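Local coordinates for protein SUBA (Escherichia coli, PDB 2IY9) that cleaves the host endoplasmic reticulum chaperone BiP as the subtilisin-like serine protease subunit of the AB5 subtilase cytotoxin, at residues Gly170-Val181 / Asn209-Ala219; Ile277-Cys288 / Leu321-Cys331. All coordinates share one frame; numbering follows the deposited sequence.

Overall arrangement
Following the chain from its N terminus, contact 1 comes first: it sets strand 176-180 beside strand 215-221, closing a loop of 27 intervening residues, mostly without regular structure, that lead into helix 207-211. That loop is complete before contact 2 begins. Contact 2 brings helix 271-288 against helix 323-331 and closes a second loop, of 32 residues, containing helix 294-304. The two are in series, neither nesting nor crossing. Their centres lie about 16 Å apart, yet they touch, since Val178 and Ile216 of the sheet pack on Leu282 of helix 271-288. Contact 1 joins two neighbouring strands of the central parallel sheet, and contact 2 fixes the C-terminal helix to a helix covering that sheet.

Contact 1 (Gly170-Val181 / Asn209-Ala219); sequences GRNNDRLIVAAV and NKKQDPVIRVA
Ile177 and Val215 face each other where two neighbouring strands begin to run parallel, their short axes 22° apart. Ile177 and Ala179 supply both N-H and C=O groups to the pairing; segment 209-219 answers with Pro214 O, just before its strand, then with the N-H and C=O of Ile216 and Val218. The shortest bond, Ile216 N to Ile177 O, is 2.7 Å. Just past its own strand, Val181 N gives the fifth and longest, 3.2 Å to Val218 O.

On one face, Val178 has CG1 anti to its backbone N (chi1 -170°), which places that methyl 3.7 Å from Val218 CG2; Leu176 and Ile216 meet at their CD1 atoms, 4.1 Å apart. The same face is covered by helices 271-288 and 294-304. On the other, Ala179 CB rests 4.0 Å from Val215 CG1, and Ile177 packs on helix 160-172.

Further out, Arg217 grips Asp213 end-on: NH1 and NH2 both reach OD2, the NH2 to OD2 distance being 2.8 Å. Val215 CB lies over one guanidinium face, offset toward its rim, while Asp213 OD1 accepts from Val215 N in an Asx turn. Asp248 is a second acidic partner for Arg217. At the helix ends, a water receives a bond from Arg171 NH1 at 2.8 Å and donates to Asn209 OD1, bridging the two segments.

Strand, helix 207-211 and strand form a beta-alpha-beta unit of the subtilase parallel sheet. Ala180 brings its side chain within about 5 Å of that of Ser272, the inferred charge-relay serine, so this strand end borders the probable catalytic site.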
loop_
_atom_site.group_PDB
_atom_site.type_symbol
_atom_site.label_atom_id
_atom_site.label_comp_id
_atom_site.label_asym_id
_atom_site.label_seq_id
_atom_site.Cartn_x
_atom_site.Cartn_y
_atom_site.Cartn_z
ATOM N N GLY A 170 8.996 5.548 12.977
ATOM C CA GLY A 170 8.552 6.944 12.951
ATOM C C GLY A 170 9.679 7.896 13.307
ATOM O O GLY A 170 9.938 8.869 12.591
ATOM N N ARG A 171 10.366 7.599 14.404
ATOM C CA ARG A 171 11.518 8.390 14.823
ATOM C C ARG A 171 12.615 8.456 13.757
ATOM O O ARG A 171 13.208 9.510 13.540
ATOM C CB ARG A 171 12.065 7.874 16.146
ATOM C CG ARG A 171 11.238 8.334 17.332
ATOM C CD ARG A 171 11.879 7.965 18.659
ATOM N NE ARG A 171 12.085 6.526 18.819
ATOM C CZ ARG A 171 11.161 5.659 19.231
ATOM N NH1 ARG A 171 9.923 6.055 19.513
ATOM N NH2 ARG A 171 11.480 4.385 19.352
ATOM N N ASN A 172 12.846 7.340 13.073
ATOM C CA ASN A 172 13.840 7.254 11.996
ATOM C C ASN A 172 13.507 8.162 10.818
ATOM O O ASN A 172 14.399 8.667 10.141
ATOM C CB ASN A 172 13.982 5.802 11.519
ATOM C CG ASN A 172 14.492 4.868 12.613
ATOM O OD1 ASN A 172 14.991 5.316 13.648
ATOM N ND2 ASN A 172 14.350 3.565 12.390
ATOM N N ASN A 173 12.207 8.342 10.573
ATOM C CA ASN A 173 11.720 9.291 9.578
ATOM C C ASN A 173 12.226 9.009 8.152
ATOM O O ASN A 173 12.451 9.927 7.360
ATOM C CB ASN A 173 12.067 10.725 10.017
ATOM C CG ASN A 173 11.165 11.762 9.382
ATOM O OD1 ASN A 173 10.115 11.432 8.821
ATOM N ND2 ASN A 173 11.574 13.028 9.457
ATOM N N ASP A 174 12.419 7.731 7.839
ATOM C CA ASP A 174 13.011 7.348 6.558
ATOM C C ASP A 174 12.067 6.543 5.669
ATOM O O ASP A 174 12.113 6.661 4.441
ATOM C CB ASP A 174 14.345 6.616 6.754
ATOM C CG ASP A 174 14.253 5.446 7.734
ATOM O OD1 ASP A 174 13.183 5.226 8.355
ATOM O OD2 ASP A 174 15.276 4.741 7.883
ATOM N N ARG A 175 11.206 5.738 6.278
ATOM C CA ARG A 175 10.357 4.822 5.499
ATOM C C ARG A 175 8.883 4.974 5.845
ATOM O O ARG A 175 8.534 5.436 6.939
ATOM C CB ARG A 175 10.789 3.368 5.706
ATOM C CG ARG A 175 12.266 3.128 5.445
ATOM C CD ARG A 175 12.646 1.645 5.564
ATOM N NE ARG A 175 14.097 1.497 5.560
ATOM C CZ ARG A 175 14.847 1.449 4.460
ATOM N NH1 ARG A 175 14.290 1.511 3.259
ATOM N NH2 ARG A 175 16.162 1.315 4.568
ATOM N N LEU A 176 8.031 4.571 4.898
ATOM C CA LEU A 176 6.595 4.616 5.063
ATOM C C LEU A 176 5.971 3.253 4.880
ATOM O O LEU A 176 6.386 2.485 4.014
ATOM C CB LEU A 176 5.954 5.570 4.059
ATOM C CG LEU A 176 6.223 7.050 4.317
ATOM C CD1 LEU A 176 5.749 7.831 3.124
ATOM C CD2 LEU A 176 5.567 7.518 5.651
ATOM N N ILE A 177 4.956 2.975 5.690
ATOM C CA ILE A 177 4.180 1.747 5.537
ATOM C C ILE A 177 2.794 2.115 5.046
ATOM O O ILE A 177 2.076 2.902 5.683
ATOM C CB ILE A 177 4.090 0.946 6.835
ATOM C CG1 ILE A 177 5.477 0.389 7.188
ATOM C CG2 ILE A 177 3.083 -0.192 6.701
ATOM C CD1 ILE A 177 5.487 -0.404 8.456
ATOM N N VAL A 178 2.449 1.569 3.892
ATOM C CA VAL A 178 1.134 1.768 3.315
ATOM C C VAL A 178 0.332 0.510 3.641
ATOM O O VAL A 178 0.664 -0.589 3.182
ATOM C CB VAL A 178 1.221 2.034 1.800
ATOM C CG1 VAL A 178 -0.142 2.491 1.256
ATOM C CG2 VAL A 178 2.285 3.103 1.519
ATOM N N ALA A 179 -0.696 0.690 4.474
ATOM C CA ALA A 179 -1.417 -0.421 5.103
ATOM C C ALA A 179 -2.918 -0.396 4.826
ATOM O O ALA A 179 -3.582 0.602 5.089
ATOM C CB ALA A 179 -1.171 -0.403 6.593
ATOM N N ALA A 180 -3.445 -1.508 4.302
ATOM C CA ALA A 180 -4.886 -1.663 4.065
ATOM C C ALA A 180 -5.621 -1.696 5.403
ATOM O O ALA A 180 -5.134 -2.320 6.354
ATOM C CB ALA A 180 -5.153 -2.960 3.288
ATOM N N VAL A 181 -6.784 -1.044 5.475
ATOM C CA VAL A 181 -7.571 -1.057 6.719
ATOM C C VAL A 181 -8.421 -2.330 6.834
ATOM O O VAL A 181 -9.039 -2.581 7.871
ATOM C CB VAL A 181 -8.433 0.215 6.910
ATOM C CG1 VAL A 181 -7.542 1.441 7.043
ATOM C CG2 VAL A 181 -9.457 0.394 5.784
ATOM N N ASN A 209 4.279 10.896 18.592
ATOM C CA ASN A 209 4.030 9.681 17.813
ATOM C C ASN A 209 3.016 9.865 16.686
ATOM O O ASN A 209 3.152 9.236 15.636
ATOM C CB ASN A 209 3.648 8.514 18.715
ATOM C CG ASN A 209 4.836 7.970 19.483
ATOM O OD1 ASN A 209 5.967 7.987 18.987
ATOM N ND2 ASN A 209 4.588 7.478 20.694
ATOM N N LYS A 210 2.027 10.744 16.888
ATOM C CA LYS A 210 1.083 11.065 15.808
ATOM C C LYS A 210 1.804 11.788 14.679
ATOM O O LYS A 210 1.645 11.430 13.509
ATOM C CB LYS A 210 -0.093 11.913 16.303
ATOM C CG LYS A 210 -1.022 11.225 17.281
ATOM C CD LYS A 210 -2.191 12.125 17.716
ATOM C CE LYS A 210 -1.730 13.501 18.157
ATOM N NZ LYS A 210 -2.841 14.355 18.683
ATOM N N LYS A 211 2.610 12.783 15.043
ATOM C CA LYS A 211 3.335 13.614 14.072
ATOM C C LYS A 211 4.377 12.842 13.266
ATOM O O LYS A 211 4.578 13.137 12.084
ATOM C CB LYS A 211 4.001 14.816 14.761
ATOM C CG LYS A 211 3.025 15.895 15.256
ATOM C CD LYS A 211 3.800 17.102 15.821
ATOM C CE LYS A 211 2.875 18.150 16.439
ATOM N NZ LYS A 211 1.845 18.652 15.485
ATOM N N GLN A 212 5.039 11.869 13.893
ATOM C CA GLN A 212 6.015 11.014 13.178
ATOM C C GLN A 212 5.470 9.677 12.652
ATOM O O GLN A 212 6.228 8.866 12.108
ATOM C CB GLN A 212 7.284 10.759 14.013
ATOM C CG GLN A 212 7.347 11.461 15.333
ATOM C CD GLN A 212 8.552 11.056 16.156
ATOM O OE1 GLN A 212 9.574 11.747 16.175
ATOM N NE2 GLN A 212 8.422 9.954 16.880
ATOM N N ASP A 213 4.168 9.448 12.816
ATOM C CA ASP A 213 3.522 8.189 12.406
ATOM C C ASP A 213 3.888 7.804 10.947
ATOM O O ASP A 213 3.577 8.555 10.023
ATOM C CB ASP A 213 2.004 8.328 12.595
ATOM C CG ASP A 213 1.215 7.077 12.203
ATOM O OD1 ASP A 213 1.793 5.998 11.952
ATOM O OD2 ASP A 213 -0.026 7.194 12.142
ATOM N N PRO A 214 4.569 6.655 10.754
ATOM C CA PRO A 214 5.017 6.227 9.425
ATOM C C PRO A 214 3.994 5.377 8.645
ATOM O O PRO A 214 4.277 4.963 7.528
ATOM C CB PRO A 214 6.231 5.372 9.751
ATOM C CG PRO A 214 5.839 4.675 11.014
ATOM C CD PRO A 214 4.990 5.687 11.790
ATOM N N VAL A 215 2.826 5.131 9.238
ATOM C CA VAL A 215 1.764 4.333 8.604
ATOM C C VAL A 215 0.771 5.244 7.854
ATOM O O VAL A 215 0.336 6.258 8.386
ATOM C CB VAL A 215 1.007 3.467 9.648
ATOM C CG1 VAL A 215 -0.078 2.582 8.979
ATOM C CG2 VAL A 215 1.986 2.584 10.447
ATOM N N ILE A 216 0.420 4.852 6.628
ATOM C CA ILE A 216 -0.641 5.480 5.852
ATOM C C ILE A 216 -1.729 4.428 5.642
ATOM O O ILE A 216 -1.501 3.408 4.984
ATOM C CB ILE A 216 -0.123 6.027 4.495
ATOM C CG1 ILE A 216 0.915 7.133 4.735
ATOM C CG2 ILE A 216 -1.281 6.583 3.657
ATOM C CD1 ILE A 216 1.671 7.542 3.473
ATOM N N ARG A 217 -2.884 4.667 6.255
ATOM C CA ARG A 217 -3.977 3.686 6.335
ATOM C C ARG A 217 -4.959 3.967 5.214
ATOM O O ARG A 217 -5.489 5.065 5.117
ATOM C CB ARG A 217 -4.704 3.798 7.688
ATOM C CG ARG A 217 -3.806 3.547 8.898
ATOM C CD ARG A 217 -4.287 4.297 10.157
ATOM N NE ARG A 217 -3.279 4.163 11.212
ATOM C CZ ARG A 217 -2.246 4.982 11.356
ATOM N NH1 ARG A 217 -2.107 6.030 10.542
ATOM N NH2 ARG A 217 -1.363 4.775 12.326
ATOM N N VAL A 218 -5.198 2.963 4.376
ATOM C CA VAL A 218 -5.906 3.161 3.118
ATOM C C VAL A 218 -7.264 2.430 3.090
ATOM O O VAL A 218 -7.332 1.226 3.348
ATOM C CB VAL A 218 -5.020 2.721 1.911
ATOM C CG1 VAL A 218 -5.779 2.881 0.577
ATOM C CG2 VAL A 218 -3.692 3.519 1.870
ATOM N N ALA A 219 -8.326 3.176 2.784
ATOM C CA ALA A 219 -9.663 2.612 2.510
ATOM C C ALA A 219 -9.960 2.559 1.003
ATOM O O ALA A 219 -9.304 3.244 0.212
ATOM C CB ALA A 219 -10.733 3.428 3.220
HETATM O O HOH W 1 8.725 8.607 19.452
HETATM O O HOH W 2 7.726 9.240 9.790
#

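Contact 2 (Ile277-Cys288 / Leu321-Cys331)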
loop_
_atom_site.group_PDB
_atom_site.type_symbol
_atom_site.label_atom_id
_atom_site.label_comp_id
_atom_site.label_asym_id
_atom_site.label_seq_id
_atom_site.Cartn_x
_atom_site.Cartn_y
_atom_site.Cartn_z
ATOM N N ILE A 277 -2.376 0.751 -5.014
ATOM C CA ILE A 277 -2.434 1.934 -5.850
ATOM C C ILE A 277 -1.768 3.132 -5.158
ATOM O O ILE A 277 -1.000 3.877 -5.793
ATOM C CB ILE A 277 -3.895 2.205 -6.278
ATOM C CG1 ILE A 277 -4.321 1.146 -7.308
ATOM C CG2 ILE A 277 -4.053 3.623 -6.858
ATOM C CD1 ILE A 277 -5.828 1.071 -7.585
ATOM N N VAL A 278 -2.033 3.302 -3.861
ATOM C CA VAL A 278 -1.416 4.399 -3.104
ATOM C C VAL A 278 0.105 4.234 -3.068
ATOM O O VAL A 278 0.844 5.205 -3.243
ATOM C CB VAL A 278 -1.996 4.548 -1.676
ATOM C CG1 VAL A 278 -1.139 5.531 -0.854
ATOM C CG2 VAL A 278 -3.443 5.053 -1.746
ATOM N N SER A 279 0.558 3.001 -2.852
ATOM C CA SER A 279 1.984 2.681 -2.887
ATOM C C SER A 279 2.624 3.028 -4.219
ATOM O O SER A 279 3.752 3.506 -4.244
ATOM C CB SER A 279 2.229 1.199 -2.573
ATOM O OG SER A 279 1.990 0.939 -1.203
ATOM N N GLY A 280 1.910 2.790 -5.324
ATOM C CA GLY A 280 2.445 3.164 -6.645
ATOM C C GLY A 280 2.616 4.668 -6.801
ATOM O O GLY A 280 3.585 5.135 -7.406
ATOM N N VAL A 281 1.680 5.429 -6.248
ATOM C CA VAL A 281 1.759 6.893 -6.298
ATOM C C VAL A 281 2.942 7.357 -5.441
ATOM O O VAL A 281 3.739 8.166 -5.881
ATOM C CB VAL A 281 0.438 7.569 -5.854
ATOM C CG1 VAL A 281 0.592 9.108 -5.805
ATOM C CG2 VAL A 281 -0.720 7.149 -6.788
ATOM N N LEU A 282 3.067 6.823 -4.233
ATOM C CA LEU A 282 4.216 7.158 -3.400
ATOM C C LEU A 282 5.540 6.767 -4.070
ATOM O O LEU A 282 6.522 7.514 -3.982
ATOM C CB LEU A 282 4.092 6.544 -2.008
ATOM C CG LEU A 282 3.125 7.204 -1.024
ATOM C CD1 LEU A 282 2.795 6.193 0.107
ATOM C CD2 LEU A 282 3.685 8.493 -0.444
ATOM N N ALA A 283 5.558 5.630 -4.762
ATOM C CA ALA A 283 6.753 5.210 -5.519
ATOM C C ALA A 283 7.140 6.257 -6.566
ATOM O O ALA A 283 8.315 6.623 -6.682
ATOM C CB ALA A 283 6.537 3.851 -6.174
ATOM N N ALA A 284 6.143 6.730 -7.314
ATOM C CA ALA A 284 6.331 7.747 -8.339
ATOM C C ALA A 284 6.901 9.037 -7.747
ATOM O O ALA A 284 7.824 9.623 -8.303
ATOM C CB ALA A 284 5.013 8.019 -9.056
ATOM N N MET A 285 6.347 9.474 -6.616
ATOM C CA MET A 285 6.871 10.633 -5.899
ATOM C C MET A 285 8.331 10.436 -5.478
ATOM O O MET A 285 9.175 11.324 -5.689
ATOM C CB MET A 285 6.022 10.914 -4.667
ATOM C CG MET A 285 4.567 11.227 -4.975
ATOM S SD MET A 285 3.520 11.176 -3.520
ATOM C CE MET A 285 4.103 12.539 -2.528
ATOM N N THR A 286 8.641 9.265 -4.920
ATOM C CA THR A 286 9.989 9.018 -4.372
ATOM C C THR A 286 11.073 9.110 -5.444
ATOM O O THR A 286 12.214 9.478 -5.148
ATOM C CB THR A 286 10.112 7.647 -3.683
ATOM O OG1 THR A 286 9.967 6.615 -4.659
ATOM C CG2 THR A 286 9.071 7.472 -2.585
ATOM N N SER A 287 10.711 8.779 -6.687
ATOM C CA SER A 287 11.639 8.893 -7.813
ATOM C C SER A 287 12.258 10.294 -7.881
ATOM O O SER A 287 13.430 10.439 -8.251
ATOM C CB SER A 287 10.957 8.529 -9.141
ATOM O OG SER A 287 10.132 9.577 -9.654
ATOM N N CYS A 288 11.475 11.303 -7.494
ATOM C CA CYS A 288 11.890 12.715 -7.553
ATOM C C CYS A 288 12.835 13.162 -6.439
ATOM O O CYS A 288 13.593 14.127 -6.609
ATOM C CB CYS A 288 10.661 13.623 -7.604
ATOM S SG CYS A 288 9.800 13.417 -9.165
ATOM N N LEU A 321 -7.343 10.108 -2.743
ATOM C CA LEU A 321 -6.108 10.108 -3.510
ATOM C C LEU A 321 -6.207 10.943 -4.785
ATOM O O LEU A 321 -7.079 10.709 -5.627
ATOM C CB LEU A 321 -5.720 8.667 -3.863
ATOM C CG LEU A 321 -4.454 8.497 -4.706
ATOM C CD1 LEU A 321 -3.230 8.974 -3.931
ATOM C CD2 LEU A 321 -4.287 7.054 -5.205
ATOM N N ASN A 322 -5.311 11.922 -4.898
ATOM C CA ASN A 322 -5.147 12.701 -6.122
ATOM C C ASN A 322 -3.681 12.612 -6.518
ATOM O O ASN A 322 -2.835 13.290 -5.924
ATOM C CB ASN A 322 -5.546 14.169 -5.908
ATOM C CG ASN A 322 -5.448 15.001 -7.183
ATOM O OD1 ASN A 322 -4.749 14.635 -8.138
ATOM N ND2 ASN A 322 -6.159 16.131 -7.202
ATOM N N ALA A 323 -3.397 11.753 -7.492
ATOM C CA ALA A 323 -2.027 11.472 -7.934
ATOM C C ALA A 323 -1.417 12.646 -8.673
ATOM O O ALA A 323 -0.224 12.914 -8.521
ATOM C CB ALA A 323 -1.981 10.229 -8.798
ATOM N N GLU A 324 -2.234 13.337 -9.473
ATOM C CA GLU A 324 -1.768 14.493 -10.234
ATOM C C GLU A 324 -1.181 15.534 -9.291
ATOM O O GLU A 324 -0.051 15.987 -9.482
ATOM C CB GLU A 324 -2.889 15.096 -11.099
ATOM C CG GLU A 324 -2.515 16.454 -11.722
ATOM C CD GLU A 324 -3.656 17.075 -12.502
ATOM O OE1 GLU A 324 -4.374 17.933 -11.936
ATOM O OE2 GLU A 324 -3.846 16.698 -13.678
ATOM N N LYS A 325 -1.948 15.898 -8.269
ATOM C CA LYS A 325 -1.519 16.876 -7.285
ATOM C C LYS A 325 -0.355 16.375 -6.413
ATOM O O LYS A 325 0.598 17.121 -6.190
ATOM C CB LYS A 325 -2.713 17.329 -6.435
ATOM C CG LYS A 325 -2.461 18.549 -5.555
ATOM C CD LYS A 325 -2.330 19.837 -6.362
ATOM C CE LYS A 325 -2.317 21.065 -5.453
ATOM N NZ LYS A 325 -1.418 20.881 -4.277
ATOM N N ALA A 326 -0.430 15.130 -5.930
ATOM C CA ALA A 326 0.657 14.549 -5.131
ATOM C C ALA A 326 1.996 14.559 -5.870
ATOM O O ALA A 326 3.012 14.995 -5.323
ATOM C CB ALA A 326 0.309 13.119 -4.690
ATOM N N ILE A 327 1.981 14.072 -7.107
ATOM C CA ILE A 327 3.199 13.932 -7.900
ATOM C C ILE A 327 3.706 15.316 -8.318
ATOM O O ILE A 327 4.883 15.626 -8.130
ATOM C CB ILE A 327 3.014 12.959 -9.096
ATOM C CG1 ILE A 327 2.860 11.519 -8.572
ATOM C CG2 ILE A 327 4.192 13.079 -10.101
ATOM C CD1 ILE A 327 2.264 10.527 -9.566
ATOM N N SER A 328 2.802 16.149 -8.835
ATOM C CA SER A 328 3.124 17.537 -9.189
ATOM C C SER A 328 3.770 18.298 -8.027
ATOM O O SER A 328 4.851 18.859 -8.183
ATOM C CB SER A 328 1.877 18.269 -9.688
ATOM O OG SER A 328 2.220 19.541 -10.216
ATOM N N MET A 329 3.123 18.291 -6.863
ATOM C CA MET A 329 3.649 18.992 -5.679
ATOM C C MET A 329 5.019 18.477 -5.251
ATOM O O MET A 329 5.951 19.257 -5.024
ATOM C CB MET A 329 2.679 18.894 -4.495
ATOM C CG MET A 329 1.469 19.827 -4.563
ATOM S SD MET A 329 1.832 21.576 -4.899
ATOM C CE MET A 329 2.784 22.062 -3.457
ATOM N N PHE A 330 5.141 17.164 -5.120
ATOM C CA PHE A 330 6.382 16.602 -4.623
ATOM C C PHE A 330 7.522 16.790 -5.619
ATOM O O PHE A 330 8.626 17.174 -5.235
ATOM C CB PHE A 330 6.220 15.123 -4.275
ATOM C CG PHE A 330 7.357 14.582 -3.471
ATOM C CD1 PHE A 330 7.404 14.780 -2.093
ATOM C CD2 PHE A 330 8.407 13.915 -4.092
ATOM C CE1 PHE A 330 8.471 14.286 -1.340
ATOM C CE2 PHE A 330 9.477 13.420 -3.350
ATOM C CZ PHE A 330 9.508 13.605 -1.972
ATOM N N CYS A 331 7.242 16.520 -6.890
ATOM C CA CYS A 331 8.268 16.580 -7.921
ATOM C C CYS A 331 8.656 18.005 -8.320
ATOM O O CYS A 331 9.821 18.244 -8.635
ATOM C CB CYS A 331 7.871 15.752 -9.142
ATOM S SG CYS A 331 7.870 13.971 -8.819
#
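Ala283 O is gripped twice from the same face of its plane, by Thr286 OG1 at 2.6 Å and by Ser287 N, just before Ala284 and Met285, which touch the other helix. Across the contact Phe330 CD2 lies 3.1 Å from Met285 O, a close oblique approach. The ring gets there because Phe330 CG stands anti to its backbone N (chi1 -167°), turning the aromatic group toward helix 271-288. The Met285 chain crosses Phe330 at about a right angle; its bend at chi3 carries CE to 3.8 Å from Phe330 CB, while SD sits near Ala326 CB.

One turn onward, Cys288 SG and Cys331 SG are joined covalently at 2.0 Å, with a disulfide torsion of 89°, close to the relaxed value. The bond pins the C-terminal parts of the two segments together.

In the middle, Ala284 CB meets Ile327 CD1 at 3.8 Å. Toward the N-terminal side the touching side chains are apolar: Val281 CG2 lies 3.9 Å from Ala323 CB, and Leu321 CD2 touches Ile277, Val278 and Val281. Ile30 of helix 25-30 packs on Val281, Leu321 and Ala323. At the N-cap of helix 323-331, Asn322 OD1 accepts from Lys325 N at 3.1 Å; the donor sits above the amide carbonyl plane, though its N-H points almost straight at OD1. Asp306 holds Asn322 ND2.

The axes run nearly parallel, 16° apart and 8.8 Å at closest approach. In this disulfide-locked parallel helix pair, helix 271-288, whose first turn carries Ser272, the inferred charge-relay serine of the subtilase fold, holds helix 323-331, at the start of the A2 domain, the C-terminal region that penetrates the pore of the SubB pentamer.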